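Local atomic coordinates of putative periplasmic protein (Bacteroides eggerthii, PDB entry 4HBR), a protein that is of unknown function but belongs to the DUF2874 (PF11396) family, is probably periplasmic, and is built round an antiparallel beta sheet with helices. Residues A23-Q26 with Y31-D34; R43-P48 with W52-T57; A99-K104 with Y131-A136; L114-P117 with V121-Q124. One frame throughout, in Å; residues are numbered along the deposited sequence.

Contact 1: A23-Q26 with Y31-D34; sequences AWSQ and YVAD
Trp-24 lays its indole over the methyl of Ala-33 in the first beta hairpin of an eight-stranded antiparallel sheet, where the outermost strand 23-27 pairs with strand 30-37. The CB of Ala-33 stands 3.6 Å from the centroid of the six-membered ring of Trp-24, a CH-pi contact over one face and offset toward the rim. With CG anti to its carbonyl carbon (chi1 -67°), the tryptophan swings its six-membered ring across, face toward the methyl of Ala-33, and a residue as small as alanine suits a place where the ring lies so low. Val-8 and Leu-12 of helix 6-15 also touch the indole, so a broad apolar ring fits between sheet and helix.

On the same face, Gln-26 and Tyr-31 run side by side in one direction, the amide and phenol planes 40° apart. The glutamine lies along the ring through CG and its amide alike, CG of Gln-26 being 3.8 Å from CD1 of Tyr-31.

The other face carries Ser-25 and Val-32, a hydrogen-bonded pair joined by Val-32 N to Ser-25 O at 2.7 Å and Ser-25 N to Val-32 O at 3.0 Å. Beta-branched Val-32 is buried against Trp-45 of the next strand, while Ser-25 is exposed and holds a water. That water lies 2.7 Å from Ser-25 OG and donates a hydrogen bond to Val-32 O at 2.8 Å.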
loop_
_atom_site.group_PDB
_atom_site.type_symbol
_atom_site.label_atom_id
_atom_site.label_comp_id
_atom_site.label_asym_id
_atom_site.label_seq_id
_atom_site.Cartn_x
_atom_site.Cartn_y
_atom_site.Cartn_z
ATOM N N ALA A 23 -14.206 -0.129 7.127
ATOM C CA ALA A 23 -13.871 -1.234 8.013
ATOM C C ALA A 23 -12.615 -0.859 8.791
ATOM O O ALA A 23 -11.584 -0.548 8.180
ATOM C CB ALA A 23 -13.662 -2.517 7.222
ATOM N N TRP A 24 -12.729 -0.808 10.126
ATOM C CA TRP A 24 -11.638 -0.449 11.013
ATOM C C TRP A 24 -11.003 -1.676 11.627
ATOM O O TRP A 24 -11.701 -2.619 12.012
ATOM C CB TRP A 24 -12.107 0.491 12.119
ATOM C CG TRP A 24 -12.521 1.851 11.646
ATOM C CD1 TRP A 24 -13.792 2.278 11.400
ATOM C CD2 TRP A 24 -11.667 2.981 11.424
ATOM N NE1 TRP A 24 -13.784 3.602 11.030
ATOM C CE2 TRP A 24 -12.495 4.064 11.043
ATOM C CE3 TRP A 24 -10.275 3.191 11.523
ATOM C CZ2 TRP A 24 -11.979 5.334 10.741
ATOM C CZ3 TRP A 24 -9.770 4.457 11.247
ATOM C CH2 TRP A 24 -10.616 5.508 10.850
ATOM N N SER A 25 -9.664 -1.650 11.707
ATOM C CA SER A 25 -8.840 -2.708 12.289
ATOM C C SER A 25 -7.602 -2.104 12.942
ATOM O O SER A 25 -7.342 -0.913 12.786
ATOM C CB SER A 25 -8.444 -3.736 11.231
ATOM O OG SER A 25 -7.553 -3.200 10.266
ATOM N N GLN A 26 -6.854 -2.910 13.693
ATOM C CA GLN A 26 -5.633 -2.450 14.332
ATOM C C GLN A 26 -4.426 -3.106 13.686
ATOM O O GLN A 26 -4.483 -4.266 13.283
ATOM C CB GLN A 26 -5.660 -2.700 15.848
ATOM C CG GLN A 26 -6.404 -1.607 16.611
ATOM C CD GLN A 26 -6.069 -1.604 18.076
ATOM O OE1 GLN A 26 -4.923 -1.356 18.476
ATOM N NE2 GLN A 26 -7.080 -1.841 18.907
ATOM N N TYR A 31 -4.521 2.440 14.114
ATOM C CA TYR A 31 -5.898 2.166 13.670
ATOM C C TYR A 31 -5.890 2.283 12.156
ATOM O O TYR A 31 -5.318 3.236 11.640
ATOM C CB TYR A 31 -6.931 3.117 14.310
ATOM C CG TYR A 31 -7.087 2.903 15.798
ATOM C CD1 TYR A 31 -7.874 1.866 16.295
ATOM C CD2 TYR A 31 -6.433 3.721 16.712
ATOM C CE1 TYR A 31 -8.014 1.655 17.667
ATOM C CE2 TYR A 31 -6.561 3.519 18.086
ATOM C CZ TYR A 31 -7.359 2.487 18.561
ATOM O OH TYR A 31 -7.502 2.290 19.915
ATOM N N VAL A 32 -6.456 1.297 11.443
ATOM C CA VAL A 32 -6.456 1.295 9.980
ATOM C C VAL A 32 -7.881 1.336 9.429
ATOM O O VAL A 32 -8.710 0.476 9.746
ATOM C CB VAL A 32 -5.679 0.104 9.370
ATOM C CG1 VAL A 32 -5.479 0.286 7.867
ATOM C CG2 VAL A 32 -4.344 -0.113 10.075
ATOM N N ALA A 33 -8.145 2.350 8.585
ATOM C CA ALA A 33 -9.404 2.512 7.885
ATOM C C ALA A 33 -9.259 1.887 6.520
ATOM O O ALA A 33 -8.303 2.184 5.819
ATOM C CB ALA A 33 -9.767 3.977 7.770
ATOM N N ASP A 34 -10.178 1.003 6.158
ATOM C CA ASP A 34 -10.209 0.287 4.883
ATOM C C ASP A 34 -11.539 0.610 4.179
ATOM O O ASP A 34 -12.603 0.398 4.762
ATOM C CB ASP A 34 -10.035 -1.224 5.157
ATOM C CG ASP A 34 -10.073 -2.106 3.930
ATOM O OD1 ASP A 34 -11.190 -2.514 3.522
ATOM O OD2 ASP A 34 -8.991 -2.450 3.418
HETATM O O HOH W 1 -9.027 -1.952 8.328
#

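Contact 2: R43-P48 with W52-T57; sequences RVWFTP and WVMKQT
Trp-45 spreads its indole along Val-53, Met-54 and Gln-56 of the opposite strand, and its contacts change from the root outward. At CB it meets CG2 of Val-53, 3.7 Å away. Over the six-membered ring comes the methyl of selenomethionine Met-54, whose CE stands 3.4 Å from the centroid and 11° off the normal. This is a CH-pi contact, and SE lies farther out above the same ring, a Met-aromatic contact. The flexible methionine gets there because its chain leaves extended, CG anti to the backbone N, and then bends at chi3 (63°), turning the methyl down onto the ring. Farthest out, CH2 of Trp-45 lies 3.5 Å from CD of Gln-56; in the five-membered ring, NE1 is hydrogen-bonded to OD2 of Asp-27.

Gln-56 in turn serves Arg-43. Its OE1 accepts NH2 of Arg-43 at 2.9 Å on a lone pair, lying in the guanidinium plane at its edge, though the two flat groups stand 81° apart. NE of Arg-43 adds a weak bond, and a water donates to OE1 of Gln-56 at 3.1 Å. NE2 of Gln-56 is hydrogen-bonded to O of Leu-134, so both ends of the amide are engaged. The long, charged Arg-43 suits this polar end, where NH2 also makes a salt bridge with Asp-58.

The opposite face of this beta hairpin, strands 40-46 and 52-58, carries Phe-46, whose CE1 lies 3.7 Å from CB of Trp-52. Helix 6-15 packs there, with Val-8, Leu-12 and Met-15 against Phe-46, while strands 30-37 and 82-90 flank the hairpin.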
loop_
_atom_site.group_PDB
_atom_site.type_symbol
_atom_site.label_atom_id
_atom_site.label_comp_id
_atom_site.label_asym_id
_atom_site.label_seq_id
_atom_site.Cartn_x
_atom_site.Cartn_y
_atom_site.Cartn_z
ATOM N N ARG A 43 -6.461 2.305 2.175
ATOM C CA ARG A 43 -6.206 2.076 3.592
ATOM C C ARG A 43 -5.488 3.294 4.145
ATOM O O ARG A 43 -4.640 3.860 3.457
ATOM C CB ARG A 43 -5.403 0.795 3.826
ATOM C CG ARG A 43 -6.159 -0.473 3.455
ATOM C CD ARG A 43 -5.260 -1.709 3.475
ATOM N NE ARG A 43 -4.132 -1.610 2.531
ATOM C CZ ARG A 43 -4.202 -1.774 1.208
ATOM N NH1 ARG A 43 -5.366 -2.013 0.617
ATOM N NH2 ARG A 43 -3.107 -1.680 0.467
ATOM N N VAL A 44 -5.881 3.751 5.348
ATOM C CA VAL A 44 -5.287 4.922 6.013
ATOM C C VAL A 44 -4.963 4.529 7.452
ATOM O O VAL A 44 -5.846 4.046 8.154
ATOM C CB VAL A 44 -6.182 6.216 5.937
ATOM C CG1 VAL A 44 -5.435 7.447 6.466
ATOM C CG2 VAL A 44 -6.650 6.478 4.518
ATOM N N TRP A 45 -3.693 4.720 7.874
ATOM C CA TRP A 45 -3.186 4.413 9.228
ATOM C C TRP A 45 -3.233 5.660 10.085
ATOM O O TRP A 45 -2.841 6.736 9.636
ATOM C CB TRP A 45 -1.740 3.880 9.183
ATOM C CG TRP A 45 -1.593 2.444 8.781
ATOM C CD1 TRP A 45 -1.213 1.405 9.583
ATOM C CD2 TRP A 45 -1.820 1.884 7.478
ATOM N NE1 TRP A 45 -1.152 0.240 8.853
ATOM C CE2 TRP A 45 -1.537 0.500 7.562
ATOM C CE3 TRP A 45 -2.165 2.432 6.226
ATOM C CZ2 TRP A 45 -1.645 -0.356 6.458
ATOM C CZ3 TRP A 45 -2.218 1.594 5.124
ATOM C CH2 TRP A 45 -1.988 0.212 5.250
ATOM N N PHE A 46 -3.667 5.504 11.325
ATOM C CA PHE A 46 -3.776 6.582 12.306
ATOM C C PHE A 46 -3.148 6.213 13.627
ATOM O O PHE A 46 -3.289 5.072 14.074
ATOM C CB PHE A 46 -5.268 6.913 12.569
ATOM C CG PHE A 46 -6.003 7.579 11.436
ATOM C CD1 PHE A 46 -6.027 8.963 11.322
ATOM C CD2 PHE A 46 -6.697 6.821 10.491
ATOM C CE1 PHE A 46 -6.700 9.578 10.261
ATOM C CE2 PHE A 46 -7.390 7.440 9.439
ATOM C CZ PHE A 46 -7.366 8.812 9.318
ATOM N N THR A 47 -2.530 7.194 14.301
ATOM C CA THR A 47 -2.067 7.026 15.681
ATOM C C THR A 47 -3.320 7.130 16.573
ATOM O O THR A 47 -4.313 7.728 16.125
ATOM C CB THR A 47 -1.014 8.076 16.078
ATOM O OG1 THR A 47 -1.600 9.375 16.079
ATOM C CG2 THR A 47 0.239 8.031 15.226
ATOM N N PRO A 48 -3.308 6.653 17.844
ATOM C CA PRO A 48 -4.503 6.822 18.695
ATOM C C PRO A 48 -4.886 8.302 18.924
ATOM O O PRO A 48 -6.041 8.579 19.278
ATOM C CB PRO A 48 -4.095 6.133 20.001
ATOM C CG PRO A 48 -3.050 5.144 19.588
ATOM C CD PRO A 48 -2.263 5.886 18.555
ATOM N N TRP A 52 -2.818 10.987 10.964
ATOM C CA TRP A 52 -2.630 10.015 9.882
ATOM C C TRP A 52 -1.114 9.895 9.611
ATOM O O TRP A 52 -0.403 10.904 9.659
ATOM C CB TRP A 52 -3.463 10.354 8.619
ATOM C CG TRP A 52 -2.853 11.378 7.702
ATOM C CD1 TRP A 52 -3.008 12.741 7.766
ATOM C CD2 TRP A 52 -2.037 11.119 6.540
ATOM N NE1 TRP A 52 -2.337 13.348 6.721
ATOM C CE2 TRP A 52 -1.735 12.375 5.952
ATOM C CE3 TRP A 52 -1.552 9.945 5.922
ATOM C CZ2 TRP A 52 -0.958 12.485 4.792
ATOM C CZ3 TRP A 52 -0.782 10.063 4.770
ATOM C CH2 TRP A 52 -0.494 11.318 4.220
ATOM N N VAL A 53 -0.620 8.663 9.413
ATOM C CA VAL A 53 0.813 8.399 9.241
ATOM C C VAL A 53 1.113 7.694 7.910
ATOM O O VAL A 53 2.263 7.671 7.478
ATOM C CB VAL A 53 1.407 7.608 10.444
ATOM C CG1 VAL A 53 1.403 8.454 11.723
ATOM C CG2 VAL A 53 0.679 6.286 10.670
HETATM N N MSE A 54 0.103 7.090 7.291
HETATM C CA MSE A 54 0.281 6.393 6.029
HETATM C C MSE A 54 -1.043 6.220 5.302
HETATM O O MSE A 54 -2.080 5.998 5.923
HETATM C CB MSE A 54 0.957 5.018 6.243
HETATM C CG MSE A 54 1.182 4.232 4.937
HETATM SE SE MSE A 54 2.383 2.734 5.092
HETATM C CE MSE A 54 1.486 1.605 6.315
ATOM N N LYS A 55 -0.978 6.295 3.974
ATOM C CA LYS A 55 -2.080 6.050 3.045
ATOM C C LYS A 55 -1.612 5.015 2.039
ATOM O O LYS A 55 -0.448 5.064 1.620
ATOM C CB LYS A 55 -2.469 7.326 2.282
ATOM C CG LYS A 55 -3.215 8.384 3.024
ATOM C CD LYS A 55 -3.358 9.601 2.110
ATOM C CE LYS A 55 -3.943 10.801 2.825
ATOM N NZ LYS A 55 -3.942 12.022 1.961
ATOM N N GLN A 56 -2.512 4.117 1.613
ATOM C CA GLN A 56 -2.225 3.138 0.565
ATOM C C GLN A 56 -3.388 3.080 -0.402
ATOM O O GLN A 56 -4.546 3.043 0.028
ATOM C CB GLN A 56 -1.913 1.752 1.139
ATOM C CG GLN A 56 -0.540 1.680 1.797
ATOM C CD GLN A 56 -0.181 0.314 2.285
ATOM O OE1 GLN A 56 -0.877 -0.682 2.042
ATOM N NE2 GLN A 56 0.901 0.254 3.030
ATOM N N THR A 57 -3.080 3.133 -1.717
ATOM C CA THR A 57 -4.045 3.067 -2.830
ATOM C C THR A 57 -3.672 1.861 -3.680
ATOM O O THR A 57 -2.574 1.846 -4.249
ATOM C CB THR A 57 -4.028 4.392 -3.634
ATOM O OG1 THR A 57 -4.410 5.458 -2.774
ATOM C CG2 THR A 57 -4.937 4.381 -4.852
HETATM O O HOH W 2 -1.969 -3.087 3.667
#

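Contact 3: A99-K104 with Y131-A136; sequences AIQVGK and YNTLGA
Ala-99 and Leu-134 form the close part of this contact: CB of the alanine and CD2 of the leucine are 3.6 Å apart. The Ala-99 side chain points at the loop and the leucine points back, so one methyl meets one branch of a longer residue. The length of the leucine spans the gap between backbones that stay well apart, with CA of Ala-99 and CA of Leu-134 separated by 8.1 Å. Its CG lies beside the backbone N and anti to the carbonyl carbon (chi1 -73°), which sends the branches toward strand 97-104.

The loop half of the contact is a type I beta turn from Asn-132 to Gly-135, and Gly-135 is the N-cap residue of the short C-terminal helix 136-139. Having no side chain, this glycine fits close to the Asn-132 amide, CA of Gly-135 lying 4.0 Å from ND2 of Asn-132. The contact thus sets the loop that leads into that helix against a strand of the antiparallel sheet.

Toward Gln-101 the fit is looser and more polar. NE2 of Gln-101 comes within 3.1 Å of OG1 of Thr-133, but the angle is too poor for a hydrogen bond; both atoms are instead bonded to OE1 of Gln-112. The extended chain of Gln-101 carries its amide out to the loop, where Gln-112 of the neighbouring strand 109-115 holds both groups. Beside it, CD1 of Leu-134 lies 3.8 Å from NE2 of Gln-101, a van der Waals touch of a methyl on the amide nitrogen; Gln-101 and Leu-134 are both partly exposed.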
loop_
_atom_site.group_PDB
_atom_site.type_symbol
_atom_site.label_atom_id
_atom_site.label_comp_id
_atom_site.label_asym_id
_atom_site.label_seq_id
_atom_site.Cartn_x
_atom_site.Cartn_y
_atom_site.Cartn_z
ATOM N N ALA A 99 4.767 0.033 -4.402
ATOM C CA ALA A 99 4.998 -1.361 -3.983
ATOM C C ALA A 99 4.350 -2.291 -5.022
ATOM O O ALA A 99 3.146 -2.160 -5.292
ATOM C CB ALA A 99 4.421 -1.616 -2.592
ATOM N N ILE A 100 5.152 -3.161 -5.650
ATOM C CA ILE A 100 4.674 -4.108 -6.661
ATOM C C ILE A 100 4.845 -5.521 -6.121
ATOM O O ILE A 100 5.935 -5.880 -5.667
ATOM C CB ILE A 100 5.387 -3.913 -8.046
ATOM C CG1 ILE A 100 5.140 -2.477 -8.607
ATOM C CG2 ILE A 100 4.919 -4.986 -9.078
ATOM C CD1 ILE A 100 5.984 -2.086 -9.770
ATOM N N GLN A 101 3.759 -6.319 -6.150
ATOM C CA GLN A 101 3.763 -7.723 -5.743
ATOM C C GLN A 101 3.662 -8.540 -7.009
ATOM O O GLN A 101 2.733 -8.357 -7.803
ATOM C CB GLN A 101 2.644 -8.042 -4.751
ATOM C CG GLN A 101 2.743 -7.267 -3.426
ATOM C CD GLN A 101 1.618 -7.589 -2.480
ATOM O OE1 GLN A 101 0.573 -8.102 -2.854
ATOM N NE2 GLN A 101 1.809 -7.294 -1.224
ATOM N N VAL A 102 4.657 -9.397 -7.250
ATOM C CA VAL A 102 4.719 -10.145 -8.504
ATOM C C VAL A 102 5.037 -11.603 -8.185
ATOM O O VAL A 102 5.867 -11.891 -7.330
ATOM C CB VAL A 102 5.734 -9.465 -9.502
ATOM C CG1 VAL A 102 7.120 -9.242 -8.871
ATOM C CG2 VAL A 102 5.849 -10.198 -10.831
ATOM N N GLY A 103 4.301 -12.505 -8.812
ATOM C CA GLY A 103 4.518 -13.927 -8.626
ATOM C C GLY A 103 5.312 -14.520 -9.761
ATOM O O GLY A 103 5.182 -14.082 -10.904
ATOM N N LYS A 104 6.156 -15.511 -9.448
ATOM C CA LYS A 104 6.920 -16.283 -10.430
ATOM C C LYS A 104 6.368 -17.715 -10.325
ATOM O O LYS A 104 6.881 -18.507 -9.544
ATOM C CB LYS A 104 8.441 -16.162 -10.191
ATOM C CG LYS A 104 8.995 -14.752 -10.438
ATOM C CD LYS A 104 9.404 -14.536 -11.891
ATOM C CE LYS A 104 10.897 -14.468 -12.038
ATOM N NZ LYS A 104 11.297 -14.480 -13.470
ATOM N N TYR A 131 2.599 -12.943 5.317
ATOM C CA TYR A 131 1.323 -12.204 5.365
ATOM C C TYR A 131 1.576 -10.748 5.756
ATOM O O TYR A 131 2.685 -10.401 6.151
ATOM C CB TYR A 131 0.275 -12.851 6.309
ATOM C CG TYR A 131 0.522 -14.304 6.645
ATOM C CD1 TYR A 131 0.517 -15.280 5.651
ATOM C CD2 TYR A 131 0.679 -14.717 7.965
ATOM C CE1 TYR A 131 0.761 -16.620 5.950
ATOM C CE2 TYR A 131 0.885 -16.063 8.282
ATOM C CZ TYR A 131 0.930 -17.011 7.268
ATOM O OH TYR A 131 1.130 -18.342 7.543
ATOM N N ASN A 132 0.554 -9.900 5.619
ATOM C CA ASN A 132 0.573 -8.456 5.919
ATOM C C ASN A 132 1.919 -7.820 5.531
ATOM O O ASN A 132 2.594 -7.206 6.367
ATOM C CB ASN A 132 0.247 -8.201 7.414
ATOM C CG ASN A 132 -0.127 -6.762 7.723
ATOM O OD1 ASN A 132 -0.686 -6.027 6.887
ATOM N ND2 ASN A 132 0.172 -6.331 8.939
ATOM N N THR A 133 2.311 -7.991 4.257
ATOM C CA THR A 133 3.608 -7.552 3.750
ATOM C C THR A 133 3.624 -6.027 3.431
ATOM O O THR A 133 4.694 -5.468 3.188
ATOM C CB THR A 133 4.037 -8.446 2.557
ATOM O OG1 THR A 133 3.164 -8.229 1.459
ATOM C CG2 THR A 133 4.042 -9.932 2.897
ATOM N N LEU A 134 2.475 -5.360 3.517
ATOM C CA LEU A 134 2.373 -3.925 3.268
ATOM C C LEU A 134 1.943 -3.130 4.514
ATOM O O LEU A 134 1.578 -1.963 4.380
ATOM C CB LEU A 134 1.377 -3.658 2.120
ATOM C CG LEU A 134 1.859 -4.007 0.713
ATOM C CD1 LEU A 134 0.742 -3.814 -0.312
ATOM C CD2 LEU A 134 3.142 -3.248 0.346
ATOM N N GLY A 135 1.988 -3.752 5.692
ATOM C CA GLY A 135 1.561 -3.133 6.942
ATOM C C GLY A 135 2.578 -2.215 7.570
ATOM O O GLY A 135 3.636 -1.951 6.985
ATOM N N ALA A 136 2.265 -1.746 8.796
ATOM C CA ALA A 136 3.103 -0.852 9.601
ATOM C C ALA A 136 4.540 -1.387 9.761
ATOM O O ALA A 136 5.468 -0.592 9.701
ATOM C CB ALA A 136 2.466 -0.643 10.974
#

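Contact 4: L114-P117 with V121-Q124; sequences LFTP and VLRQ
Two backbone hydrogen bonds tie Leu-114 to segment 121-124. N of Leu-114 donates to O of Arg-123 at 2.9 Å, nearly straight at 170°, while N of Leu-122 donates to O of Leu-114 at 2.8 Å. Both bonds fall on one residue of the first segment but on two residues of the second.

Apolar contacts fill in on both faces. CE1 of Phe-115 lies 3.7 Å from CG2 of Val-121, and the phenylalanine also packs on Val-69 and Ala-72 of helix 67-75, a buried place that suits a large ring. On the other face, CD1 of Leu-114 rests 4.0 Å from CB of Arg-123. The arginine gives only the root of its side chain to this contact: with CG anti to the backbone N (chi1 176°) and bends at chi2 and chi3, the chain leads its charged end away, as befits an exposed residue. Leu-122 crosses Thr-116 at about a right angle, its CD2 3.7 Å from CG2 of the threonine.

Among polar side chains, Thr-116 bonds through OG1 to the backbone N of Glu-120, within the turn, so its methyl meets leucine while its hydroxyl serves the loop.

Leu-114 pairs with Arg-123 but Phe-115 with Val-121, so Leu-122 is the extra residue of a beta bulge. The whole is a bulged beta hairpin, formed by strands 109-115 and 121-126 at the edge of the antiparallel sheet.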
loop_
_atom_site.group_PDB
_atom_site.type_symbol
_atom_site.label_atom_id
_atom_site.label_comp_id
_atom_site.label_asym_id
_atom_site.label_seq_id
_atom_site.Cartn_x
_atom_site.Cartn_y
_atom_site.Cartn_z
ATOM N N LEU A 114 9.795 -2.628 -3.674
ATOM C CA LEU A 114 9.480 -1.230 -3.314
ATOM C C LEU A 114 10.335 -0.300 -4.147
ATOM O O LEU A 114 11.556 -0.433 -4.176
ATOM C CB LEU A 114 9.692 -0.962 -1.814
ATOM C CG LEU A 114 9.059 -1.927 -0.812
ATOM C CD1 LEU A 114 9.333 -1.434 0.612
ATOM C CD2 LEU A 114 7.528 -2.055 -1.030
ATOM N N PHE A 115 9.692 0.632 -4.830
ATOM C CA PHE A 115 10.358 1.584 -5.710
ATOM C C PHE A 115 10.128 3.018 -5.305
ATOM O O PHE A 115 9.022 3.377 -4.880
ATOM C CB PHE A 115 9.805 1.429 -7.149
ATOM C CG PHE A 115 10.161 0.175 -7.927
ATOM C CD1 PHE A 115 11.357 0.090 -8.637
ATOM C CD2 PHE A 115 9.266 -0.887 -8.013
ATOM C CE1 PHE A 115 11.650 -1.032 -9.420
ATOM C CE2 PHE A 115 9.563 -2.018 -8.801
ATOM C CZ PHE A 115 10.751 -2.077 -9.501
ATOM N N THR A 116 11.121 3.869 -5.557
ATOM C CA THR A 116 10.903 5.301 -5.442
ATOM C C THR A 116 10.155 5.709 -6.745
ATOM O O THR A 116 10.279 4.972 -7.744
ATOM C CB THR A 116 12.242 6.065 -5.307
ATOM O OG1 THR A 116 12.927 6.016 -6.562
ATOM C CG2 THR A 116 13.130 5.566 -4.184
ATOM N N PRO A 117 9.496 6.897 -6.833
ATOM C CA PRO A 117 8.900 7.314 -8.121
ATOM C C PRO A 117 9.921 7.410 -9.282
ATOM O O PRO A 117 9.535 7.336 -10.443
ATOM C CB PRO A 117 8.300 8.690 -7.792
ATOM C CG PRO A 117 8.013 8.623 -6.318
ATOM C CD PRO A 117 9.192 7.878 -5.768
ATOM N N VAL A 121 15.234 0.934 -6.688
ATOM C CA VAL A 121 14.763 -0.173 -5.847
ATOM C C VAL A 121 15.167 0.113 -4.385
ATOM O O VAL A 121 16.348 0.179 -4.080
ATOM C CB VAL A 121 15.294 -1.569 -6.321
ATOM C CG1 VAL A 121 14.940 -2.666 -5.325
ATOM C CG2 VAL A 121 14.782 -1.925 -7.720
ATOM N N LEU A 122 14.189 0.201 -3.489
ATOM C CA LEU A 122 14.410 0.391 -2.055
ATOM C C LEU A 122 14.553 -0.947 -1.333
ATOM O O LEU A 122 15.283 -1.046 -0.341
ATOM C CB LEU A 122 13.244 1.180 -1.440
ATOM C CG LEU A 122 13.109 2.625 -1.874
ATOM C CD1 LEU A 122 11.726 3.167 -1.527
ATOM C CD2 LEU A 122 14.285 3.492 -1.341
ATOM N N ARG A 123 13.851 -1.969 -1.821
ATOM C CA ARG A 123 13.763 -3.317 -1.241
ATOM C C ARG A 123 13.173 -4.303 -2.223
ATOM O O ARG A 123 12.168 -4.005 -2.859
ATOM C CB ARG A 123 12.831 -3.279 0.017
ATOM C CG ARG A 123 12.521 -4.615 0.714
ATOM C CD ARG A 123 13.766 -5.280 1.303
ATOM N NE ARG A 123 14.566 -4.308 2.056
ATOM C CZ ARG A 123 15.857 -4.439 2.348
ATOM N NH1 ARG A 123 16.521 -5.521 1.979
ATOM N NH2 ARG A 123 16.489 -3.485 3.018
ATOM N N GLN A 124 13.758 -5.488 -2.281
ATOM C CA GLN A 124 13.317 -6.672 -3.005
ATOM C C GLN A 124 13.128 -7.728 -1.938
ATOM O O GLN A 124 14.109 -8.126 -1.311
ATOM C CB GLN A 124 14.398 -7.063 -4.006
ATOM C CG GLN A 124 13.946 -7.885 -5.169
ATOM C CD GLN A 124 14.909 -7.639 -6.311
ATOM O OE1 GLN A 124 15.068 -6.504 -6.823
ATOM N NE2 GLN A 124 15.543 -8.703 -6.755
#

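How the contacts relate
All four contacts reach one antiparallel sheet, with contact 1 at one end and contact 4 at the other, their centres about 26 Å apart. Contacts 1 and 2 meet where strands 30-37 and 40-46 are neighbours; their centres are about 9 Å apart, and probable bonds such as Tyr-31 O to Phe-46 N at 2.8 Å join them. Contact 3 touches both contact 2 and contact 4: its loop where Leu-134 O lies 2.7 Å from Gln-56 NE2, and its strand where Ala-99 CB lies 3.5 Å from Leu-114 CD2. Along the chain, contact 4 falls between the two segments of contact 3. No active site is known to which these contacts could be related.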